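Local coordinates for 3-oxoacyl-[acyl-carrier-protein] synthase (Arabidopsis thaliana, PDB 2IX4) that catalyses the condensation step of mitochondrial fatty acid synthesis, adding two carbons from malonyl-ACP to an acyl chain, and works as a homodimer, at residues G327-A332 / N389-F394; R33-D38 / D55-K60; R24-E29 / H378-M383. One frame throughout, in Å; residues are numbered along the deposited sequence.

Contact 1 (G327-A332 / N389-F394); sequences GDAVEA and NPDPIF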
loop_
_atom_site.group_PDB
_atom_site.type_symbol
_atom_site.label_atom_id
_atom_site.label_comp_id
_atom_site.label_asym_id
_atom_site.label_seq_id
_atom_site.Cartn_x
_atom_site.Cartn_y
_atom_site.Cartn_z
ATOM N N GLY A 327 -17.143 16.658 5.457
ATOM C CA GLY A 327 -16.866 15.285 5.876
ATOM C C GLY A 327 -17.641 14.800 7.085
ATOM O O GLY A 327 -18.230 13.718 7.050
ATOM N N ASP A 328 -17.637 15.595 8.155
ATOM C CA ASP A 328 -18.280 15.203 9.414
ATOM C C ASP A 328 -19.791 15.059 9.258
ATOM O O ASP A 328 -20.385 14.110 9.774
ATOM C CB ASP A 328 -17.963 16.206 10.529
ATOM C CG ASP A 328 -16.491 16.218 10.915
ATOM O OD1 ASP A 328 -15.641 15.781 10.112
ATOM O OD2 ASP A 328 -16.184 16.679 12.033
ATOM N N ALA A 329 -20.393 16.008 8.544
ATOM C CA ALA A 329 -21.828 16.014 8.270
ATOM C C ALA A 329 -22.248 14.807 7.433
ATOM O O ALA A 329 -23.279 14.185 7.704
ATOM C CB ALA A 329 -22.226 17.306 7.574
ATOM N N VAL A 330 -21.446 14.486 6.420
ATOM C CA VAL A 330 -21.693 13.335 5.550
ATOM C C VAL A 330 -21.701 12.035 6.357
ATOM O O VAL A 330 -22.610 11.218 6.214
ATOM C CB VAL A 330 -20.669 13.267 4.382
ATOM C CG1 VAL A 330 -20.734 11.927 3.672
ATOM C CG2 VAL A 330 -20.911 14.401 3.389
ATOM N N GLU A 331 -20.706 11.853 7.222
ATOM C CA GLU A 331 -20.655 10.654 8.054
ATOM C C GLU A 331 -21.832 10.606 9.032
ATOM O O GLU A 331 -22.436 9.550 9.219
ATOM C CB GLU A 331 -19.320 10.533 8.791
ATOM C CG GLU A 331 -19.151 9.192 9.505
ATOM C CD GLU A 331 -17.838 9.066 10.237
ATOM O OE1 GLU A 331 -17.145 10.090 10.412
ATOM O OE2 GLU A 331 -17.494 7.934 10.644
ATOM N N ALA A 332 -22.155 11.746 9.644
ATOM C CA ALA A 332 -23.304 11.846 10.548
ATOM C C ALA A 332 -24.585 11.413 9.838
ATOM O O ALA A 332 -25.385 10.655 10.389
ATOM C CB ALA A 332 -23.445 13.269 11.082
ATOM N N ASN A 389 -20.960 23.703 20.078
ATOM C CA ASN A 389 -22.162 23.932 19.293
ATOM C C ASN A 389 -22.304 22.833 18.248
ATOM O O ASN A 389 -21.787 22.963 17.139
ATOM C CB ASN A 389 -22.120 25.308 18.627
ATOM C CG ASN A 389 -22.108 26.442 19.631
ATOM O OD1 ASN A 389 -23.104 26.697 20.309
ATOM N ND2 ASN A 389 -20.977 27.134 19.726
ATOM N N PRO A 390 -23.001 21.739 18.604
ATOM C CA PRO A 390 -23.160 20.583 17.724
ATOM C C PRO A 390 -23.797 20.943 16.381
ATOM O O PRO A 390 -24.629 21.848 16.311
ATOM C CB PRO A 390 -24.092 19.667 18.518
ATOM C CG PRO A 390 -23.897 20.070 19.938
ATOM C CD PRO A 390 -23.695 21.543 19.889
ATOM N N ASP A 391 -23.386 20.229 15.336
ATOM C CA ASP A 391 -23.901 20.407 13.978
ATOM C C ASP A 391 -25.434 20.319 13.947
ATOM O O ASP A 391 -26.013 19.487 14.647
ATOM C CB ASP A 391 -23.274 19.351 13.054
ATOM C CG ASP A 391 -23.519 19.634 11.580
ATOM O OD1 ASP A 391 -24.623 19.323 11.086
ATOM O OD2 ASP A 391 -22.603 20.158 10.912
ATOM N N PRO A 392 -26.093 21.192 13.152
ATOM C CA PRO A 392 -27.553 21.208 12.982
ATOM C C PRO A 392 -28.209 19.845 12.746
ATOM O O PRO A 392 -29.385 19.678 13.069
ATOM C CB PRO A 392 -27.745 22.089 11.748
ATOM C CG PRO A 392 -26.621 23.036 11.804
ATOM C CD PRO A 392 -25.454 22.277 12.381
ATOM N N ILE A 393 -27.466 18.891 12.188
ATOM C CA ILE A 393 -27.981 17.534 11.978
ATOM C C ILE A 393 -28.333 16.848 13.307
ATOM O O ILE A 393 -29.229 16.005 13.363
ATOM C CB ILE A 393 -27.003 16.651 11.136
ATOM C CG1 ILE A 393 -27.738 15.437 10.551
ATOM C CG2 ILE A 393 -25.779 16.220 11.957
ATOM C CD1 ILE A 393 -27.040 14.792 9.370
ATOM N N PHE A 394 -27.636 17.239 14.371
ATOM C CA PHE A 394 -27.820 16.639 15.685
ATOM C C PHE A 394 -28.928 17.313 16.485
ATOM O O PHE A 394 -29.194 18.508 16.323
ATOM C CB PHE A 394 -26.509 16.672 16.475
ATOM C CG PHE A 394 -25.377 15.943 15.806
ATOM C CD1 PHE A 394 -24.251 16.633 15.372
ATOM C CD2 PHE A 394 -25.438 14.566 15.606
ATOM C CE1 PHE A 394 -23.202 15.961 14.755
ATOM C CE2 PHE A 394 -24.396 13.889 14.986
ATOM C CZ PHE A 394 -23.275 14.586 14.563
#

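Contact 2 (R33-D38 / D55-K60); sequences RGLTLD and DQLSSK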
loop_
_atom_site.group_PDB
_atom_site.type_symbol
_atom_site.label_atom_id
_atom_site.label_comp_id
_atom_site.label_asym_id
_atom_site.label_seq_id
_atom_site.Cartn_x
_atom_site.Cartn_y
_atom_site.Cartn_z
ATOM N N ARG A 33 -0.621 21.002 19.696
ATOM C CA ARG A 33 0.087 22.230 20.056
ATOM C C ARG A 33 0.436 23.042 18.810
ATOM O O ARG A 33 0.295 22.557 17.689
ATOM C CB ARG A 33 1.345 21.930 20.879
ATOM C CG ARG A 33 2.420 21.125 20.154
ATOM C CD ARG A 33 3.746 21.221 20.894
ATOM N NE ARG A 33 4.776 20.359 20.315
ATOM C CZ ARG A 33 5.516 20.671 19.253
ATOM N NH1 ARG A 33 5.344 21.830 18.625
ATOM N NH2 ARG A 33 6.425 19.812 18.809
ATOM N N GLY A 34 0.883 24.278 19.013
ATOM C CA GLY A 34 1.312 25.137 17.909
ATOM C C GLY A 34 2.622 24.682 17.285
ATOM O O GLY A 34 3.489 24.126 17.968
ATOM N N LEU A 35 2.758 24.910 15.980
ATOM C CA LEU A 35 3.984 24.592 15.251
ATOM C C LEU A 35 5.129 25.527 15.618
ATOM O O LEU A 35 4.914 26.703 15.902
ATOM C CB LEU A 35 3.755 24.681 13.739
ATOM C CG LEU A 35 3.148 23.539 12.921
ATOM C CD1 LEU A 35 3.261 23.884 11.448
ATOM C CD2 LEU A 35 3.821 22.204 13.196
ATOM N N THR A 36 6.347 24.987 15.608
ATOM C CA THR A 36 7.569 25.784 15.723
ATOM C C THR A 36 8.434 25.527 14.487
ATOM O O THR A 36 8.072 24.710 13.636
ATOM C CB THR A 36 8.379 25.431 16.988
ATOM O OG1 THR A 36 8.900 24.104 16.865
ATOM C CG2 THR A 36 7.517 25.523 18.241
ATOM N N LEU A 37 9.574 26.215 14.392
ATOM C CA LEU A 37 10.513 26.019 13.281
ATOM C C LEU A 37 11.098 24.604 13.241
ATOM O O LEU A 37 11.317 24.052 12.161
ATOM C CB LEU A 37 11.645 27.054 13.321
ATOM C CG LEU A 37 11.316 28.522 13.024
ATOM C CD1 LEU A 37 12.574 29.367 13.125
ATOM C CD2 LEU A 37 10.672 28.689 11.655
ATOM N N ASP A 38 11.345 24.030 14.419
ATOM C CA ASP A 38 11.883 22.673 14.542
ATOM C C ASP A 38 10.951 21.616 13.954
ATOM O O ASP A 38 11.401 20.567 13.480
ATOM C CB ASP A 38 12.176 22.338 16.009
ATOM C CG ASP A 38 13.387 23.080 16.555
ATOM O OD1 ASP A 38 13.390 23.410 17.761
ATOM O OD2 ASP A 38 14.340 23.335 15.788
ATOM N N ASP A 55 6.183 30.756 7.578
ATOM C CA ASP A 55 5.224 31.805 7.255
ATOM C C ASP A 55 4.260 31.436 6.128
ATOM O O ASP A 55 3.190 32.030 6.015
ATOM C CB ASP A 55 5.961 33.102 6.918
ATOM C CG ASP A 55 6.435 33.848 8.156
ATOM O OD1 ASP A 55 6.192 33.377 9.291
ATOM O OD2 ASP A 55 7.050 34.921 7.994
ATOM N N GLN A 56 4.624 30.449 5.310
ATOM C CA GLN A 56 3.771 30.037 4.185
ATOM C C GLN A 56 2.704 29.028 4.591
ATOM O O GLN A 56 1.827 28.690 3.795
ATOM C CB GLN A 56 4.606 29.480 3.024
ATOM C CG GLN A 56 5.740 30.385 2.545
ATOM C CD GLN A 56 5.372 31.857 2.528
ATOM O OE1 GLN A 56 4.485 32.285 1.782
ATOM N NE2 GLN A 56 6.067 32.644 3.346
ATOM N N LEU A 57 2.782 28.559 5.834
ATOM C CA LEU A 57 1.869 27.545 6.340
ATOM C C LEU A 57 0.601 28.155 6.933
ATOM O O LEU A 57 0.646 28.858 7.946
ATOM C CB LEU A 57 2.575 26.661 7.374
ATOM C CG LEU A 57 3.898 25.995 6.980
ATOM C CD1 LEU A 57 4.430 25.184 8.153
ATOM C CD2 LEU A 57 3.753 25.119 5.737
ATOM N N SER A 58 -0.529 27.883 6.284
ATOM C CA SER A 58 -1.838 28.328 6.755
ATOM C C SER A 58 -2.183 27.683 8.096
ATOM O O SER A 58 -2.686 28.347 9.004
ATOM C CB SER A 58 -2.909 27.990 5.720
ATOM O OG SER A 58 -2.737 28.771 4.552
ATOM N N SER A 59 -1.902 26.389 8.206
ATOM C CA SER A 59 -2.150 25.638 9.426
ATOM C C SER A 59 -0.878 25.570 10.257
ATOM O O SER A 59 0.140 25.058 9.794
ATOM C CB SER A 59 -2.621 24.228 9.078
ATOM O OG SER A 59 -2.980 23.501 10.239
ATOM N N LYS A 60 -0.941 26.090 11.481
ATOM C CA LYS A 60 0.223 26.138 12.370
ATOM C C LYS A 60 -0.026 25.370 13.670
ATOM O O LYS A 60 0.455 25.755 14.743
ATOM C CB LYS A 60 0.634 27.590 12.655
ATOM C CG LYS A 60 1.091 28.371 11.412
ATOM C CD LYS A 60 1.570 29.760 11.783
ATOM C CE LYS A 60 2.047 30.542 10.566
ATOM N NZ LYS A 60 0.921 31.050 9.727
#

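Contact 3 (R24-E29 / H378-M383); sequences RLIDGE and HGVAPM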
loop_
_atom_site.group_PDB
_atom_site.type_symbol
_atom_site.label_atom_id
_atom_site.label_comp_id
_atom_site.label_asym_id
_atom_site.label_seq_id
_atom_site.Cartn_x
_atom_site.Cartn_y
_atom_site.Cartn_z
ATOM N N ARG A 24 -5.158 9.176 29.210
ATOM C CA ARG A 24 -5.255 10.586 28.840
ATOM C C ARG A 24 -6.443 10.878 27.921
ATOM O O ARG A 24 -7.061 11.943 28.018
ATOM C CB ARG A 24 -3.939 11.061 28.217
ATOM C CG ARG A 24 -2.797 11.181 29.235
ATOM C CD ARG A 24 -1.515 11.734 28.625
ATOM N NE ARG A 24 -1.735 12.982 27.893
ATOM C CZ ARG A 24 -0.798 13.638 27.210
ATOM N NH1 ARG A 24 0.449 13.180 27.159
ATOM N NH2 ARG A 24 -1.109 14.763 26.575
ATOM N N LEU A 25 -6.768 9.923 27.051
ATOM C CA LEU A 25 -7.929 10.038 26.165
ATOM C C LEU A 25 -9.226 10.119 26.968
ATOM O O LEU A 25 -10.050 11.007 26.739
ATOM C CB LEU A 25 -7.993 8.856 25.186
ATOM C CG LEU A 25 -9.165 8.828 24.192
ATOM C CD1 LEU A 25 -8.964 9.844 23.068
ATOM C CD2 LEU A 25 -9.357 7.430 23.621
ATOM N N ILE A 26 -9.389 9.190 27.911
ATOM C CA ILE A 26 -10.589 9.120 28.753
ATOM C C ILE A 26 -10.700 10.333 29.683
ATOM O O ILE A 26 -11.801 10.822 29.940
ATOM C CB ILE A 26 -10.652 7.774 29.545
ATOM C CG1 ILE A 26 -10.723 6.572 28.582
ATOM C CG2 ILE A 26 -11.819 7.753 30.542
ATOM C CD1 ILE A 26 -11.786 6.672 27.477
ATOM N N ASP A 27 -9.555 10.823 30.157
ATOM C CA ASP A 27 -9.491 12.013 31.008
ATOM C C ASP A 27 -9.760 13.310 30.245
ATOM O O ASP A 27 -9.839 14.379 30.848
ATOM C CB ASP A 27 -8.130 12.102 31.704
ATOM C CG ASP A 27 -7.944 11.037 32.768
ATOM O OD1 ASP A 27 -6.846 10.990 33.360
ATOM O OD2 ASP A 27 -8.886 10.247 33.007
ATOM N N GLY A 28 -9.886 13.209 28.924
ATOM C CA GLY A 28 -10.242 14.350 28.082
ATOM C C GLY A 28 -9.084 15.243 27.689
ATOM O O GLY A 28 -9.273 16.434 27.429
ATOM N N GLU A 29 -7.883 14.672 27.639
ATOM C CA GLU A 29 -6.692 15.436 27.282
ATOM C C GLU A 29 -6.518 15.537 25.766
ATOM O O GLU A 29 -7.185 14.828 25.003
ATOM C CB GLU A 29 -5.448 14.874 27.979
ATOM C CG GLU A 29 -5.476 15.093 29.499
ATOM C CD GLU A 29 -4.220 14.628 30.208
ATOM O OE1 GLU A 29 -3.107 14.956 29.748
ATOM O OE2 GLU A 29 -4.344 13.944 31.245
ATOM N N HIS A 378 -12.929 -2.264 28.435
ATOM C CA HIS A 378 -13.079 -1.484 29.671
ATOM C C HIS A 378 -14.517 -1.055 29.982
ATOM O O HIS A 378 -14.820 -0.672 31.115
ATOM C CB HIS A 378 -12.180 -0.244 29.637
ATOM C CG HIS A 378 -10.718 -0.556 29.657
ATOM N ND1 HIS A 378 -10.098 -1.152 30.734
ATOM C CD2 HIS A 378 -9.750 -0.344 28.734
ATOM C CE1 HIS A 378 -8.811 -1.299 30.472
ATOM N NE2 HIS A 378 -8.574 -0.816 29.265
ATOM N N GLY A 379 -15.392 -1.115 28.981
ATOM C CA GLY A 379 -16.764 -0.641 29.136
ATOM C C GLY A 379 -16.827 0.866 29.321
ATOM O O GLY A 379 -17.575 1.362 30.158
ATOM N N VAL A 380 -16.009 1.581 28.553
ATOM C CA VAL A 380 -15.963 3.045 28.568
ATOM C C VAL A 380 -15.876 3.520 27.125
ATOM O O VAL A 380 -15.012 3.076 26.371
ATOM C CB VAL A 380 -14.729 3.600 29.343
ATOM C CG1 VAL A 380 -14.842 5.114 29.523
ATOM C CG2 VAL A 380 -14.576 2.936 30.698
ATOM N N ALA A 381 -16.782 4.411 26.737
ATOM C CA ALA A 381 -16.738 5.008 25.408
ATOM C C ALA A 381 -16.135 6.408 25.509
ATOM O O ALA A 381 -16.578 7.210 26.334
ATOM C CB ALA A 381 -18.130 5.052 24.795
ATOM N N PRO A 382 -15.111 6.702 24.685
ATOM C CA PRO A 382 -14.416 7.990 24.773
ATOM C C PRO A 382 -15.240 9.172 24.259
ATOM O O PRO A 382 -16.136 8.998 23.426
ATOM C CB PRO A 382 -13.174 7.780 23.902
ATOM C CG PRO A 382 -13.564 6.726 22.936
ATOM C CD PRO A 382 -14.538 5.831 23.643
ATOM N N MET A 383 -14.924 10.360 24.762
ATOM C CA MET A 383 -15.615 11.593 24.385
ATOM C C MET A 383 -15.127 12.160 23.054
ATOM O O MET A 383 -14.039 11.820 22.586
ATOM C CB MET A 383 -15.424 12.653 25.477
ATOM C CG MET A 383 -14.001 13.193 25.601
ATOM S SD MET A 383 -13.782 14.330 26.976
ATOM C CE MET A 383 -13.568 13.189 28.340
HETATM O O HOH W 1 -12.504 10.319 26.282
#

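Contact 1 (G327-A332 / N389-F394)
A332 on helix 325-339 presents its CB to two side chains of the 389-394 loop at once: CZ of F394 lies 3.7 Å from A332 CB, in an oblique approach, and I393 CG2 lies 3.9 Å from it. Those two loop residues also pack on each other, since I393 CG2 sits over the centre of the F394 ring, 3.6 Å above its plane, so that methyl, ring and alanine form one small cluster. With CG1 anti to the backbone N (chi1 -161°), the longer branch of I393 serves the preceding turn of the helix, where its CD1 lies 4.2 Å from A329 O. The loop owes its shape to a type I turn from D391 to F394 together with an Asx turn, in which D391 OD1 accepts from I393 N at 3.1 Å, a nearly straight bond (171°) on the anti side of the carboxylate. D391 OD2 pairs with R243, while the F394 ring also meets F239 edge-to-face. On the same helix, E331 accepts from the backbone N of H320, a predicted active-site residue. Between the segments the contact is thus apolar, while the two oxygens of D391 divide, one used inside the turn and the other on R243.

Contact 2 (R33-D38 / D55-K60)
K60 O is gripped from the 33-38 segment by two neighbouring residues: L35 N donates to it at 2.7 Å, and G34 CA makes a CA-H...O contact with K60 O at 3.3 Å. The N-H of L35 points almost straight at the oxygen (168°), yet the donor stands 51° above the carbonyl plane and thus misses the lone pairs. L35 then folds over the same peptide, its CG 3.7 Å from K60 C. With CG anti to the carbonyl carbon (chi1 -83°), the side chain runs over the K60 carbonyl toward L57, and its CD1 meets L57 CD1 at 3.7 Å, the two leucines crossing at about a right angle. The bond to K60 O carries on, at one end, from the small antiparallel pair formed by strands 32-34 and 61-63, in which R33 bonds to A62. L57 packs in turn on V215 and A216 of helix 212-220, the helix that also carries F218 of the hexanoic acid pocket. Were L35 cut back to an alanine, L57 CD1 would probably lose its partner from the 33-38 segment, and S59 O, a buried oxygen with no hydrogen-bonding partner in the model that lies against L35 CD1, its cover. The K60 side chain turns back on its own loop, where NZ donates to L57 O at 2.8 Å, nearly in line with the carbonyl bond.

Contact 3 (R24-E29 / H378-M383)
I26 and P382 bring their CA atoms to 5.6 Å where two chain turns meet in this thiolase-type fold, one at the C-terminal end of helix 18-26 and the other just past helix 364-378. The first is a Schellman motif: G28, with positive phi (84°), donates back to L25 O, and E29 N reaches R24 O. The second leaves its helix through G379, also with positive phi, and enters strand 380-381, which pairs antiparallel with strand 405-406. Between them the side chains form an apolar seam. P382 CB is the shared surface, touched by L25 CD2 at 3.8 Å and by I26 CD1 at 4.0 Å. I26 CD1 spans two partners, since it also lies 4.0 Å from V380 CG1, and the CG2 branch of I26 leans on that same valine methyl, the side chains crossing obliquely. Beyond P382, M383 bends round at its thioether to lay its end on the Schellman turn. Its CG stands between the backbone N and the carbonyl carbon (chi1 69°), and the CE methyl arrives 3.4 Å from I26 O and 3.5 Å from G28 CA. The positive phi of G28 suits a residue without a side chain, and M383 CE lies close to where a CB would stand. I26 O also accepts from the hydroxyl of S404, and P382 O from that of S351. The R24 guanidinium, by contrast, turns away from the seam to form a salt bridge with E29. One water bridges the two backbones: it donates to L25 O at 2.6 Å and accepts from M383 N at 2.9 Å.

In the fold
From the N terminus, the chain leaves helix 18-26 through residues 24-29, the first half of contact 3, and runs into strand 32-34. Contact 2, joining 33-38 to 55-60 round a loop with most of helix 47-55, lies nested inside the longer loop that contact 3 closes at 378-383. Contact 1 opens at 327-332, after contact 2 is complete, but shuts at 389-394, beyond the second half of contact 3, so contacts 1 and 3 cross. Contact 3 ties a helix near the N terminus to strand 380-381, contact 2 stays in the N-terminal half, and contact 1 ties helix 325-339 to the loop between strands 380-381 and 405-406. Contacts 1 and 2 have centres about 28 Å apart.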